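Local structure of aromatic-L-amino-acid decarboxylase (Catharanthus roseus, 6EEW) at residues 221-226 with 231-236; 255-260 with 271-276; 450-455 with 486-491; 48-53 with 95-100. The protein catalyses the pyridoxal 5'-phosphate-dependent decarboxylation of L-tryptophan to tryptamine and of L-5-hydroxytryptophan to serotonin. One frame throughout, in Å; residues are numbered along the deposited sequence.

Interaction 1: 221-226 with 231-236; sequences RLIPTT and FGISPQ
The backbones of Thr225 and Phe231 come together as the chain doubles back after strand 220-223, their CA atoms 4.8 Å apart. One backbone hydrogen bond closes the loop: Phe231 N donates to Thr226 O (2.9 Å, 151° at the hydrogen), with the donor 43° out of the carbonyl plane. The Phe231 ring folds back over the same peptide, so that Thr226 O lies 3.8 Å above the ring plane, offset toward the rim. Thr225 OG1 approaches the ring edge in plane, 3.6 Å from Phe231 CD1; the hydroxyl's hydrogen bonds go to Asp200 and Gln201. The other branch, Thr225 CG2, rests 3.7 Å from Gly232 O. Cut back to an alanine here, Phe231 would probably leave the Thr226 peptide without its aromatic cover and the loop freer to shift. On the strand, Ile223 CD1 meets Ile233 CD1 at 3.7 Å, the side chains crossing at about a right angle; Ile223 also touches Val237, Leu238 and Met241. Ser234 then takes the N-cap position of helix 235-247. This is the strand-loop-helix turn of an alpha/beta sheet, here at one of its edge strands in this chain, in the large domain of a fold-type I pyridoxal phosphate enzyme.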
loop_
_atom_site.group_PDB
_atom_site.type_symbol
_atom_site.label_atom_id
_atom_site.label_comp_id
_atom_site.label_asym_id
_atom_site.label_seq_id
_atom_site.Cartn_x
_atom_site.Cartn_y
_atom_site.Cartn_z
ATOM N N ARG A 221 -3.416 -17.138 20.014
ATOM C CA ARG A 221 -3.598 -18.582 20.144
ATOM C C ARG A 221 -3.803 -19.237 18.781
ATOM O O ARG A 221 -4.731 -18.878 18.042
ATOM C CB ARG A 221 -4.756 -18.882 21.095
ATOM C CG ARG A 221 -4.580 -18.190 22.457
ATOM C CD ARG A 221 -5.469 -18.804 23.524
ATOM N NE ARG A 221 -5.130 -20.204 23.746
ATOM C CZ ARG A 221 -5.942 -21.081 24.323
ATOM N NH1 ARG A 221 -7.143 -20.700 24.733
ATOM N NH2 ARG A 221 -5.557 -22.343 24.487
ATOM N N LEU A 222 -2.935 -20.201 18.455
ATOM C CA LEU A 222 -3.056 -21.003 17.242
ATOM C C LEU A 222 -3.809 -22.304 17.538
ATOM O O LEU A 222 -3.367 -23.121 18.356
ATOM C CB LEU A 222 -1.675 -21.318 16.668
ATOM C CG LEU A 222 -0.716 -20.227 16.184
ATOM C CD1 LEU A 222 0.511 -20.922 15.600
ATOM C CD2 LEU A 222 -1.357 -19.306 15.162
ATOM N N ILE A 223 -4.920 -22.513 16.845
ATOM C CA ILE A 223 -5.764 -23.692 17.012
ATOM C C ILE A 223 -5.106 -24.883 16.322
ATOM O O ILE A 223 -4.927 -24.876 15.095
ATOM C CB ILE A 223 -7.172 -23.437 16.469
ATOM C CG1 ILE A 223 -7.729 -22.151 17.061
ATOM C CG2 ILE A 223 -8.080 -24.578 16.853
ATOM C CD1 ILE A 223 -8.864 -21.577 16.255
ATOM N N PRO A 224 -4.736 -25.915 17.064
ATOM C CA PRO A 224 -4.124 -27.093 16.438
ATOM C C PRO A 224 -5.078 -27.792 15.477
ATOM O O PRO A 224 -6.277 -27.913 15.733
ATOM C CB PRO A 224 -3.784 -27.993 17.635
ATOM C CG PRO A 224 -4.650 -27.477 18.763
ATOM C CD PRO A 224 -4.757 -26.008 18.533
ATOM N N THR A 225 -4.526 -28.242 14.354
ATOM C CA THR A 225 -5.287 -28.936 13.334
ATOM C C THR A 225 -4.583 -30.241 12.999
ATOM O O THR A 225 -3.373 -30.376 13.190
ATOM C CB THR A 225 -5.436 -28.111 12.058
ATOM O OG1 THR A 225 -4.151 -27.955 11.443
ATOM C CG2 THR A 225 -6.044 -26.757 12.360
ATOM N N THR A 226 -5.361 -31.204 12.514
ATOM C CA THR A 226 -4.861 -32.538 12.223
ATOM C C THR A 226 -5.325 -32.995 10.846
ATOM O O THR A 226 -6.278 -32.457 10.261
ATOM C CB THR A 226 -5.307 -33.537 13.296
ATOM O OG1 THR A 226 -6.700 -33.812 13.129
ATOM C CG2 THR A 226 -5.074 -32.965 14.688
ATOM N N PHE A 231 -6.585 -30.554 8.060
ATOM C CA PHE A 231 -5.911 -29.378 8.616
ATOM C C PHE A 231 -6.776 -28.132 8.504
ATOM O O PHE A 231 -6.269 -27.020 8.328
ATOM C CB PHE A 231 -4.542 -29.155 7.966
ATOM C CG PHE A 231 -3.625 -30.341 8.085
ATOM C CD1 PHE A 231 -3.030 -30.658 9.299
ATOM C CD2 PHE A 231 -3.366 -31.145 6.985
ATOM C CE1 PHE A 231 -2.191 -31.758 9.419
ATOM C CE2 PHE A 231 -2.526 -32.238 7.094
ATOM C CZ PHE A 231 -1.939 -32.548 8.311
ATOM N N GLY A 232 -8.087 -28.331 8.529
ATOM C CA GLY A 232 -9.015 -27.251 8.757
ATOM C C GLY A 232 -9.379 -27.184 10.221
ATOM O O GLY A 232 -9.195 -28.154 10.955
ATOM N N ILE A 233 -9.853 -26.022 10.666
ATOM C CA ILE A 233 -10.185 -25.855 12.079
ATOM C C ILE A 233 -11.365 -26.742 12.461
ATOM O O ILE A 233 -12.407 -26.753 11.793
ATOM C CB ILE A 233 -10.470 -24.382 12.402
ATOM C CG1 ILE A 233 -9.197 -23.548 12.225
ATOM C CG2 ILE A 233 -10.996 -24.252 13.834
ATOM C CD1 ILE A 233 -9.334 -22.105 12.673
ATOM N N SER A 234 -11.216 -27.483 13.541
ATOM C CA SER A 234 -12.346 -28.219 14.085
ATOM C C SER A 234 -13.154 -27.309 15.002
ATOM O O SER A 234 -12.604 -26.791 15.983
ATOM C CB SER A 234 -11.881 -29.439 14.851
ATOM O OG SER A 234 -12.917 -29.873 15.706
ATOM N N PRO A 235 -14.442 -27.080 14.724
ATOM C CA PRO A 235 -15.225 -26.197 15.599
ATOM C C PRO A 235 -15.168 -26.622 17.055
ATOM O O PRO A 235 -15.026 -25.766 17.934
ATOM C CB PRO A 235 -16.643 -26.301 15.021
ATOM C CG PRO A 235 -16.439 -26.682 13.598
ATOM C CD PRO A 235 -15.235 -27.585 13.594
ATOM N N GLN A 236 -15.264 -27.924 17.328
ATOM C CA GLN A 236 -15.183 -28.413 18.702
ATOM C C GLN A 236 -13.909 -27.932 19.388
ATOM O O GLN A 236 -13.938 -27.477 20.538
ATOM C CB GLN A 236 -15.262 -29.943 18.709
ATOM C CG GLN A 236 -16.564 -30.513 18.140
ATOM C CD GLN A 236 -16.439 -31.037 16.706
ATOM O OE1 GLN A 236 -15.967 -30.336 15.801
ATOM N NE2 GLN A 236 -16.874 -32.279 16.496
#

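Interaction 2: 255-260 with 271-276; sequences LCATLG and DSLSEI
Helix 270-280 lies over strand 251-258, with Ala257 and Leu273 making the nearest backbone approach at 7.7 Å between CA atoms. Within 271-276, Leu273 alone touches residues 255-260, and it uses both ends of its side chain. Its root sits by Leu255: Leu273 CB is 4.2 Å from Leu255 CD2. Its tip goes to Ala257, with Leu273 CD1 4.1 Å from Ala257 CB. Leu255 meets it because its CG stands anti to the backbone N (chi1 165°), which carries CD2 up to the helix; the two leucines cross at about a right angle. Leu255 and Ala257 are two apart on the strand and thus share one face of the sheet, while Thr258 points away. Leu238 of helix 235-247 touches both Leu255 and Leu273, so the apolar layer runs on under the neighbouring helix. At the start of the helix segment Ser272 N donates to Asp271 OD1 (2.7 Å), reaching the anti side of that oxygen 34° out of the carboxylate plane. Asp268, just ahead of the helix, accepts from Thr258 N and has its side chain against Leu273. Strand 251-258, helix 270-280 and strand 283-287 form a beta-alpha-beta crossover: Leu255 and Ala257 are hydrogen-bonded through their backbones to the next parallel strand, and Leu273 packs the connecting helix against the sheet of this fold-type I domain.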
loop_
_atom_site.group_PDB
_atom_site.type_symbol
_atom_site.label_atom_id
_atom_site.label_comp_id
_atom_site.label_asym_id
_atom_site.label_seq_id
_atom_site.Cartn_x
_atom_site.Cartn_y
_atom_site.Cartn_z
ATOM N N LEU A 255 -11.251 -13.878 15.642
ATOM C CA LEU A 255 -11.055 -15.188 15.052
ATOM C C LEU A 255 -10.800 -14.945 13.584
ATOM O O LEU A 255 -11.601 -14.276 12.915
ATOM C CB LEU A 255 -12.278 -16.092 15.245
ATOM C CG LEU A 255 -12.225 -17.314 14.335
ATOM C CD1 LEU A 255 -11.051 -18.208 14.766
ATOM C CD2 LEU A 255 -13.574 -18.079 14.327
ATOM N N CYS A 256 -9.672 -15.447 13.104
ATOM C CA CYS A 256 -9.319 -15.383 11.696
ATOM C C CYS A 256 -9.585 -16.761 11.125
ATOM O O CYS A 256 -8.816 -17.694 11.367
ATOM C CB CYS A 256 -7.859 -14.980 11.524
ATOM S SG CYS A 256 -7.350 -14.787 9.815
ATOM N N ALA A 257 -10.674 -16.889 10.372
ATOM C CA ALA A 257 -10.999 -18.126 9.677
ATOM C C ALA A 257 -10.467 -18.041 8.250
ATOM O O ALA A 257 -10.841 -17.134 7.493
ATOM C CB ALA A 257 -12.505 -18.363 9.686
ATOM N N THR A 258 -9.633 -19.008 7.873
ATOM C CA THR A 258 -8.941 -19.007 6.592
ATOM C C THR A 258 -9.619 -19.935 5.588
ATOM O O THR A 258 -9.816 -21.128 5.854
ATOM C CB THR A 258 -7.494 -19.436 6.768
ATOM O OG1 THR A 258 -6.905 -18.661 7.816
ATOM C CG2 THR A 258 -6.726 -19.230 5.467
ATOM N N LEU A 259 -9.968 -19.368 4.435
ATOM C CA LEU A 259 -10.523 -20.082 3.298
ATOM C C LEU A 259 -9.403 -20.223 2.271
ATOM O O LEU A 259 -9.215 -19.368 1.408
ATOM C CB LEU A 259 -11.723 -19.336 2.742
ATOM C CG LEU A 259 -12.699 -20.173 1.938
ATOM C CD1 LEU A 259 -13.230 -21.303 2.813
ATOM C CD2 LEU A 259 -13.825 -19.299 1.435
ATOM N N GLY A 260 -8.636 -21.304 2.384
ATOM C CA GLY A 260 -7.549 -21.563 1.462
ATOM C C GLY A 260 -6.201 -21.164 2.016
ATOM O O GLY A 260 -5.603 -20.174 1.583
ATOM N N ASP A 271 -19.445 -21.781 8.238
ATOM C CA ASP A 271 -20.803 -21.880 8.774
ATOM C C ASP A 271 -20.804 -22.201 10.265
ATOM O O ASP A 271 -21.539 -21.573 11.034
ATOM C CB ASP A 271 -21.612 -22.919 7.989
ATOM C CG ASP A 271 -20.836 -24.193 7.742
ATOM O OD1 ASP A 271 -19.719 -24.309 8.303
ATOM O OD2 ASP A 271 -21.329 -25.057 6.969
ATOM N N SER A 272 -20.016 -23.196 10.695
ATOM C CA SER A 272 -19.987 -23.544 12.122
ATOM C C SER A 272 -19.166 -22.550 12.951
ATOM O O SER A 272 -19.566 -22.171 14.071
ATOM C CB SER A 272 -19.433 -24.955 12.305
ATOM O OG SER A 272 -18.184 -25.096 11.656
ATOM N N LEU A 273 -18.011 -22.124 12.416
ATOM C CA LEU A 273 -17.143 -21.220 13.161
ATOM C C LEU A 273 -17.818 -19.883 13.406
ATOM O O LEU A 273 -17.660 -19.292 14.478
ATOM C CB LEU A 273 -15.818 -21.017 12.425
ATOM C CG LEU A 273 -14.915 -22.239 12.288
ATOM C CD1 LEU A 273 -13.666 -21.885 11.504
ATOM C CD2 LEU A 273 -14.560 -22.800 13.657
ATOM N N SER A 274 -18.554 -19.376 12.422
ATOM C CA SER A 274 -19.204 -18.086 12.612
ATOM C C SER A 274 -20.295 -18.185 13.661
ATOM O O SER A 274 -20.510 -17.246 14.433
ATOM C CB SER A 274 -19.769 -17.575 11.289
ATOM O OG SER A 274 -20.732 -18.475 10.774
ATOM N N GLU A 275 -21.015 -19.309 13.683
ATOM C CA GLU A 275 -21.970 -19.549 14.757
ATOM C C GLU A 275 -21.287 -19.436 16.110
ATOM O O GLU A 275 -21.837 -18.848 17.053
ATOM C CB GLU A 275 -22.610 -20.928 14.587
ATOM C CG GLU A 275 -23.899 -21.102 15.367
ATOM C CD GLU A 275 -25.011 -20.192 14.876
ATOM O OE1 GLU A 275 -25.635 -20.513 13.838
ATOM O OE2 GLU A 275 -25.254 -19.152 15.528
ATOM N N ILE A 276 -20.068 -19.976 16.216
ATOM C CA ILE A 276 -19.339 -19.857 17.481
ATOM C C ILE A 276 -18.936 -18.399 17.732
ATOM O O ILE A 276 -19.069 -17.878 18.848
ATOM C CB ILE A 276 -18.115 -20.785 17.481
ATOM C CG1 ILE A 276 -18.557 -22.239 17.396
ATOM C CG2 ILE A 276 -17.350 -20.618 18.772
ATOM C CD1 ILE A 276 -17.413 -23.198 17.227
#

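Interaction 3: 450-455 with 486-491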
loop_
_atom_site.group_PDB
_atom_site.type_symbol
_atom_site.label_atom_id
_atom_site.label_comp_id
_atom_site.label_asym_id
_atom_site.label_seq_id
_atom_site.Cartn_x
_atom_site.Cartn_y
_atom_site.Cartn_z
ATOM N N ASN A 450 13.581 -27.596 -9.812
ATOM C CA ASN A 450 13.832 -26.159 -9.863
ATOM C C ASN A 450 15.153 -25.856 -10.559
ATOM O O ASN A 450 15.263 -24.862 -11.288
ATOM C CB ASN A 450 13.788 -25.574 -8.457
ATOM C CG ASN A 450 12.378 -25.517 -7.897
ATOM O OD1 ASN A 450 11.403 -25.377 -8.640
ATOM N ND2 ASN A 450 12.261 -25.633 -6.585
ATOM N N SER A 451 16.161 -26.704 -10.356
ATOM C CA SER A 451 17.441 -26.527 -11.023
ATOM C C SER A 451 17.313 -26.618 -12.533
ATOM O O SER A 451 18.159 -26.072 -13.250
ATOM C CB SER A 451 18.431 -27.578 -10.525
ATOM O OG SER A 451 18.601 -27.479 -9.122
ATOM N N THR A 452 16.276 -27.297 -13.028
ATOM C CA THR A 452 16.049 -27.338 -14.471
ATOM C C THR A 452 16.004 -25.953 -15.103
ATOM O O THR A 452 16.401 -25.785 -16.262
ATOM C CB THR A 452 14.734 -28.045 -14.779
ATOM O OG1 THR A 452 14.820 -29.406 -14.357
ATOM C CG2 THR A 452 14.433 -27.981 -16.271
ATOM N N GLY A 453 15.528 -24.953 -14.367
ATOM C CA GLY A 453 15.189 -23.678 -14.954
ATOM C C GLY A 453 13.889 -23.668 -15.727
ATOM O O GLY A 453 13.377 -22.580 -16.034
ATOM N N ARG A 454 13.329 -24.838 -16.046
ATOM C CA ARG A 454 12.105 -24.934 -16.827
ATOM C C ARG A 454 10.850 -25.003 -15.968
ATOM O O ARG A 454 9.760 -25.183 -16.513
ATOM C CB ARG A 454 12.142 -26.150 -17.756
ATOM C CG ARG A 454 13.255 -26.152 -18.778
ATOM C CD ARG A 454 13.242 -27.471 -19.555
ATOM N NE ARG A 454 11.997 -27.637 -20.308
ATOM C CZ ARG A 454 11.860 -27.397 -21.610
ATOM N NH1 ARG A 454 12.895 -26.986 -22.334
ATOM N NH2 ARG A 454 10.679 -27.573 -22.193
ATOM N N VAL A 455 10.977 -24.879 -14.647
ATOM C CA VAL A 455 9.829 -24.940 -13.751
ATOM C C VAL A 455 10.262 -24.396 -12.401
ATOM O O VAL A 455 11.433 -24.485 -12.029
ATOM C CB VAL A 455 9.271 -26.382 -13.636
ATOM C CG1 VAL A 455 10.334 -27.333 -13.127
ATOM C CG2 VAL A 455 8.074 -26.413 -12.703
ATOM N N TRP A 486 4.499 -32.371 -15.830
ATOM C CA TRP A 486 4.322 -33.737 -15.343
ATOM C C TRP A 486 5.305 -34.694 -16.013
ATOM O O TRP A 486 5.895 -35.562 -15.350
ATOM C CB TRP A 486 2.878 -34.180 -15.559
ATOM C CG TRP A 486 2.642 -35.593 -15.199
ATOM C CD1 TRP A 486 2.118 -36.571 -15.994
ATOM C CD2 TRP A 486 2.969 -36.217 -13.954
ATOM N NE1 TRP A 486 2.063 -37.758 -15.308
ATOM C CE2 TRP A 486 2.584 -37.571 -14.054
ATOM C CE3 TRP A 486 3.534 -35.759 -12.759
ATOM C CZ2 TRP A 486 2.747 -38.472 -13.007
ATOM C CZ3 TRP A 486 3.694 -36.654 -11.718
ATOM C CH2 TRP A 486 3.308 -37.999 -11.851
ATOM N N ASP A 487 5.509 -34.543 -17.322
ATOM C CA ASP A 487 6.514 -35.359 -18.001
ATOM C C ASP A 487 7.887 -35.170 -17.367
ATOM O O ASP A 487 8.607 -36.143 -17.106
ATOM C CB ASP A 487 6.561 -35.003 -19.488
ATOM C CG ASP A 487 5.335 -35.475 -20.241
ATOM O OD1 ASP A 487 4.730 -36.479 -19.819
ATOM O OD2 ASP A 487 4.964 -34.824 -21.244
ATOM N N LEU A 488 8.263 -33.917 -17.097
ATOM C CA LEU A 488 9.564 -33.637 -16.499
ATOM C C LEU A 488 9.673 -34.253 -15.114
ATOM O O LEU A 488 10.718 -34.802 -14.745
ATOM C CB LEU A 488 9.785 -32.127 -16.419
ATOM C CG LEU A 488 11.096 -31.651 -15.780
ATOM C CD1 LEU A 488 12.295 -32.068 -16.610
ATOM C CD2 LEU A 488 11.099 -30.147 -15.490
ATOM N N ILE A 489 8.614 -34.126 -14.314
ATOM C CA ILE A 489 8.609 -34.707 -12.976
ATOM C C ILE A 489 8.867 -36.203 -13.058
ATOM O O ILE A 489 9.691 -36.754 -12.314
ATOM C CB ILE A 489 7.282 -34.392 -12.261
ATOM C CG1 ILE A 489 7.129 -32.873 -12.088
ATOM C CG2 ILE A 489 7.202 -35.138 -10.940
ATOM C CD1 ILE A 489 5.831 -32.433 -11.448
ATOM N N GLN A 490 8.187 -36.881 -13.989
ATOM C CA GLN A 490 8.383 -38.319 -14.128
ATOM C C GLN A 490 9.804 -38.643 -14.577
ATOM O O GLN A 490 10.410 -39.604 -14.088
ATOM C CB GLN A 490 7.359 -38.905 -15.101
ATOM C CG GLN A 490 5.998 -39.172 -14.477
ATOM C CD GLN A 490 5.057 -39.909 -15.411
ATOM O OE1 GLN A 490 4.871 -39.521 -16.568
ATOM N NE2 GLN A 490 4.477 -40.999 -14.919
ATOM N N LYS A 491 10.352 -37.862 -15.513
ATOM C CA LYS A 491 11.723 -38.118 -15.955
ATOM C C LYS A 491 12.706 -37.970 -14.802
ATOM O O LYS A 491 13.598 -38.806 -14.615
ATOM C CB LYS A 491 12.122 -37.185 -17.101
ATOM C CG LYS A 491 13.568 -37.421 -17.561
ATOM C CD LYS A 491 13.999 -36.503 -18.696
ATOM C CE LYS A 491 14.147 -35.058 -18.240
ATOM N NZ LYS A 491 14.749 -34.194 -19.301
#
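Thr452 and Val455, in the turn after helix 438-451, both touch the Leu488 side chain of helix 479-496, from different sides of its CD2 methyl. Asn450 leads into the turn: its carbonyl oxygen accepts from Gly453 N at 3.1 Å, and its OD1 accepts from the backbone N of Met457 farther along, linking the helix end to the chain that leaves it. Thr452 comes next and meets Leu488 tip to tip, with Thr452 OG1 4.0 Å and Thr452 CG2 4.1 Å from Leu488 CD2. The hydroxyl is hydrogen-bonded to Met448 O one turn back, which probably steadies the rotation of the side chain, with both branches near the leucine. Gly453 leaves the helical path with a positive phi of 76°, where a side chain would be jammed against the preceding carbonyl; its backbone is hydrogen-bonded to Val50. The two helices belong to the C-terminal part of this fold-type I decarboxylase, where the hairpin of strands 459-462 and 465-471 separates them in the chain. The guanidinium of Arg454 lies close to that of Arg484, a like-charge approach. Val455 then presents CG1, placed between its backbone N and carbonyl carbon (chi1 59°), and Val455 CG1 lies 3.8 Å from Leu488 CD2. The same leucine methyl therefore serves both neighbours, and Leu449 of helix 438-451 touches Val455, Leu488 and Ile489 alike. Elsewhere on helix 479-496, Gln490 CG lies 3.6 Å above one face of the Trp486 ring, offset toward its rim, and Trp486 also meets the ring of Trp407.

Interaction 4: 48-53 with 95-100; sequences YPVLSE and PNFYAF. With TRP (tryptophan), chain E.
Val50 carries this contact, one methyl set against Asn96, the other against Phe97. Val50 CG2 packs 3.8 Å from Asn96 CB, while Val50 CG1 is 4.0 Å from Phe97 CB. With its CG1 anti to the backbone N (chi1 -176°), the valine also brings that methyl to the edge of the Phe97 ring, near its plane and 4.2 Å from Phe97 CD2. Both partners are crossed at about a right angle. The Phe97 ring has Ala99 N 3.6 Å above one face, offset toward the rim, and meets the ring of Trp92, a residue of the tryptophan pocket. With an alanine here, Val50 would give up both methyl branches, and the gap would probably let the Phe97 edge shift. Three residues on, Phe100 lies against the bound tryptophan, Phe100 CG 3.7 Å from the ligand's CB, and meets Phe124 of the second subunit edge-to-face. The loop of residues 48-53 follows helix 24-44 and is hydrogen-bonded through the Val50 backbone to Asn91. The 95-100 loop lies between helices 74-85 and 107-119; Asn96 and Tyr98 are hydrogen-bonded through the backbone to Tyr456, and Tyr98 also to Ala471 of strand 465-471, while His481 of helix 479-496 touches both.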
loop_
_atom_site.group_PDB
_atom_site.type_symbol
_atom_site.label_atom_id
_atom_site.label_comp_id
_atom_site.label_asym_id
_atom_site.label_seq_id
_atom_site.Cartn_x
_atom_site.Cartn_y
_atom_site.Cartn_z
ATOM N N TYR A 48 13.012 -17.853 -20.580
ATOM C CA TYR A 48 13.980 -17.604 -19.532
ATOM C C TYR A 48 13.885 -18.690 -18.465
ATOM O O TYR A 48 12.836 -19.312 -18.297
ATOM C CB TYR A 48 13.742 -16.242 -18.886
ATOM C CG TYR A 48 13.568 -15.086 -19.852
ATOM C CD1 TYR A 48 14.160 -15.099 -21.107
ATOM C CD2 TYR A 48 12.835 -13.964 -19.489
ATOM C CE1 TYR A 48 13.996 -14.038 -21.983
ATOM C CE2 TYR A 48 12.670 -12.902 -20.354
ATOM C CZ TYR A 48 13.252 -12.942 -21.600
ATOM O OH TYR A 48 13.090 -11.882 -22.463
ATOM N N PRO A 49 14.968 -18.950 -17.738
ATOM C CA PRO A 49 14.844 -19.808 -16.556
ATOM C C PRO A 49 13.860 -19.188 -15.579
ATOM O O PRO A 49 13.891 -17.980 -15.326
ATOM C CB PRO A 49 16.269 -19.848 -15.989
ATOM C CG PRO A 49 16.946 -18.632 -16.561
ATOM C CD PRO A 49 16.327 -18.404 -17.902
ATOM N N VAL A 50 12.957 -20.013 -15.048
ATOM C CA VAL A 50 11.916 -19.480 -14.174
ATOM C C VAL A 50 12.544 -18.879 -12.921
ATOM O O VAL A 50 12.349 -17.700 -12.603
ATOM C CB VAL A 50 10.888 -20.568 -13.820
ATOM C CG1 VAL A 50 9.758 -19.975 -12.995
ATOM C CG2 VAL A 50 10.355 -21.229 -15.076
ATOM N N LEU A 51 13.301 -19.694 -12.196
ATOM C CA LEU A 51 13.991 -19.280 -10.983
ATOM C C LEU A 51 15.419 -18.894 -11.347
ATOM O O LEU A 51 16.055 -19.562 -12.169
ATOM C CB LEU A 51 13.983 -20.426 -9.966
ATOM C CG LEU A 51 14.334 -20.166 -8.502
ATOM C CD1 LEU A 51 13.307 -19.246 -7.848
ATOM C CD2 LEU A 51 14.452 -21.479 -7.749
ATOM N N SER A 52 15.919 -17.818 -10.741
ATOM C CA SER A 52 17.220 -17.267 -11.099
ATOM C C SER A 52 18.349 -17.943 -10.322
ATOM O O SER A 52 18.159 -18.427 -9.204
ATOM C CB SER A 52 17.253 -15.762 -10.849
ATOM O OG SER A 52 18.473 -15.220 -11.309
ATOM N N GLU A 53 19.540 -17.954 -10.923
ATOM C CA GLU A 53 20.724 -18.585 -10.340
ATOM C C GLU A 53 21.712 -17.607 -9.694
ATOM O O GLU A 53 22.778 -18.038 -9.237
ATOM C CB GLU A 53 21.450 -19.407 -11.414
ATOM C CG GLU A 53 20.702 -20.667 -11.867
ATOM C CD GLU A 53 20.835 -21.828 -10.892
ATOM O OE1 GLU A 53 21.619 -21.716 -9.923
ATOM O OE2 GLU A 53 20.153 -22.857 -11.096
ATOM N N PRO A 95 4.788 -19.083 -17.790
ATOM C CA PRO A 95 3.822 -20.189 -17.744
ATOM C C PRO A 95 4.318 -21.383 -16.947
ATOM O O PRO A 95 3.523 -22.288 -16.659
ATOM C CB PRO A 95 3.621 -20.542 -19.221
ATOM C CG PRO A 95 4.864 -20.124 -19.878
ATOM C CD PRO A 95 5.297 -18.864 -19.154
ATOM N N ASN A 96 5.594 -21.420 -16.571
ATOM C CA ASN A 96 6.139 -22.543 -15.825
ATOM C C ASN A 96 6.410 -22.191 -14.370
ATOM O O ASN A 96 7.123 -22.923 -13.679
ATOM C CB ASN A 96 7.400 -23.056 -16.512
ATOM C CG ASN A 96 7.113 -23.614 -17.898
ATOM O OD1 ASN A 96 6.143 -24.356 -18.096
ATOM N ND2 ASN A 96 7.943 -23.245 -18.868
ATOM N N PHE A 97 5.837 -21.095 -13.892
ATOM C CA PHE A 97 5.903 -20.721 -12.485
ATOM C C PHE A 97 4.709 -21.318 -11.756
ATOM O O PHE A 97 3.570 -20.925 -12.015
ATOM C CB PHE A 97 5.919 -19.199 -12.339
ATOM C CG PHE A 97 5.906 -18.721 -10.913
ATOM C CD1 PHE A 97 4.712 -18.644 -10.206
ATOM C CD2 PHE A 97 7.064 -18.335 -10.284
ATOM C CE1 PHE A 97 4.692 -18.197 -8.899
ATOM C CE2 PHE A 97 7.040 -17.898 -8.981
ATOM C CZ PHE A 97 5.856 -17.834 -8.290
ATOM N N TYR A 98 4.976 -22.225 -10.805
ATOM C CA TYR A 98 3.925 -22.895 -10.040
ATOM C C TYR A 98 4.145 -22.761 -8.539
ATOM O O TYR A 98 3.612 -23.564 -7.765
ATOM C CB TYR A 98 3.830 -24.385 -10.395
ATOM C CG TYR A 98 3.722 -24.660 -11.872
ATOM C CD1 TYR A 98 2.510 -24.548 -12.533
ATOM C CD2 TYR A 98 4.832 -25.039 -12.604
ATOM C CE1 TYR A 98 2.415 -24.786 -13.891
ATOM C CE2 TYR A 98 4.743 -25.284 -13.958
ATOM C CZ TYR A 98 3.536 -25.159 -14.594
ATOM O OH TYR A 98 3.448 -25.404 -15.943
ATOM N N ALA A 99 4.927 -21.774 -8.115
ATOM C CA ALA A 99 5.287 -21.599 -6.718
ATOM C C ALA A 99 4.222 -20.807 -5.963
ATOM O O ALA A 99 3.364 -20.142 -6.548
ATOM C CB ALA A 99 6.634 -20.890 -6.619
ATOM N N PHE A 100 4.270 -20.915 -4.640
ATOM C CA PHE A 100 3.392 -20.151 -3.764
ATOM C C PHE A 100 1.955 -20.160 -4.264
ATOM O O PHE A 100 1.307 -21.213 -4.306
ATOM C CB PHE A 100 3.924 -18.724 -3.631
ATOM C CG PHE A 100 5.398 -18.660 -3.316
ATOM C CD1 PHE A 100 5.862 -18.915 -2.033
ATOM C CD2 PHE A 100 6.320 -18.358 -4.308
ATOM C CE1 PHE A 100 7.240 -18.866 -1.733
ATOM C CE2 PHE A 100 7.689 -18.308 -4.020
ATOM C CZ PHE A 100 8.144 -18.559 -2.731
HETATM N N TRP E . 0.949 -17.499 -0.053
HETATM C CA TRP E . 2.328 -17.726 -0.455
HETATM C C TRP E . 3.285 -17.651 0.732
HETATM O O TRP E . 4.022 -16.676 0.891
HETATM C CB TRP E . 2.728 -16.721 -1.539
HETATM C CG TRP E . 2.292 -15.291 -1.297
HETATM C CD1 TRP E . 2.312 -14.609 -0.116
HETATM C CD2 TRP E . 1.766 -14.377 -2.279
HETATM N NE1 TRP E . 1.829 -13.330 -0.300
HETATM C CE2 TRP E . 1.491 -13.165 -1.617
HETATM C CE3 TRP E . 1.502 -14.470 -3.650
HETATM C CZ2 TRP E . 0.968 -12.057 -2.276
HETATM C CZ3 TRP E . 0.983 -13.370 -4.304
HETATM C CH2 TRP E . 0.722 -12.181 -3.618
HETATM O OXT TRP E . 3.354 -18.574 1.554
#

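From the N terminus, interaction 4 comes first, closing a loop of 41 residues that contains helix 74-85. Interaction 1 then closes a short loop between strand 220-223 and helix 235-247, and interaction 2 follows, spanning the link from strand 251-258 to helix 270-280. Interaction 3 is last, closing over the hairpin 459-471. All four run in series, none nested and none crossing. In space they form two pairs. Interactions 1 and 2 touch, Ile233 and Pro235 packing on Leu273, and serve the same seven-stranded sheet. Interactions 3 and 4 also touch, and a probable hydrogen bond between Gly453 O and Val50 N (2.8 Å) ties the 48-53 loop to the turn after helix 438-451.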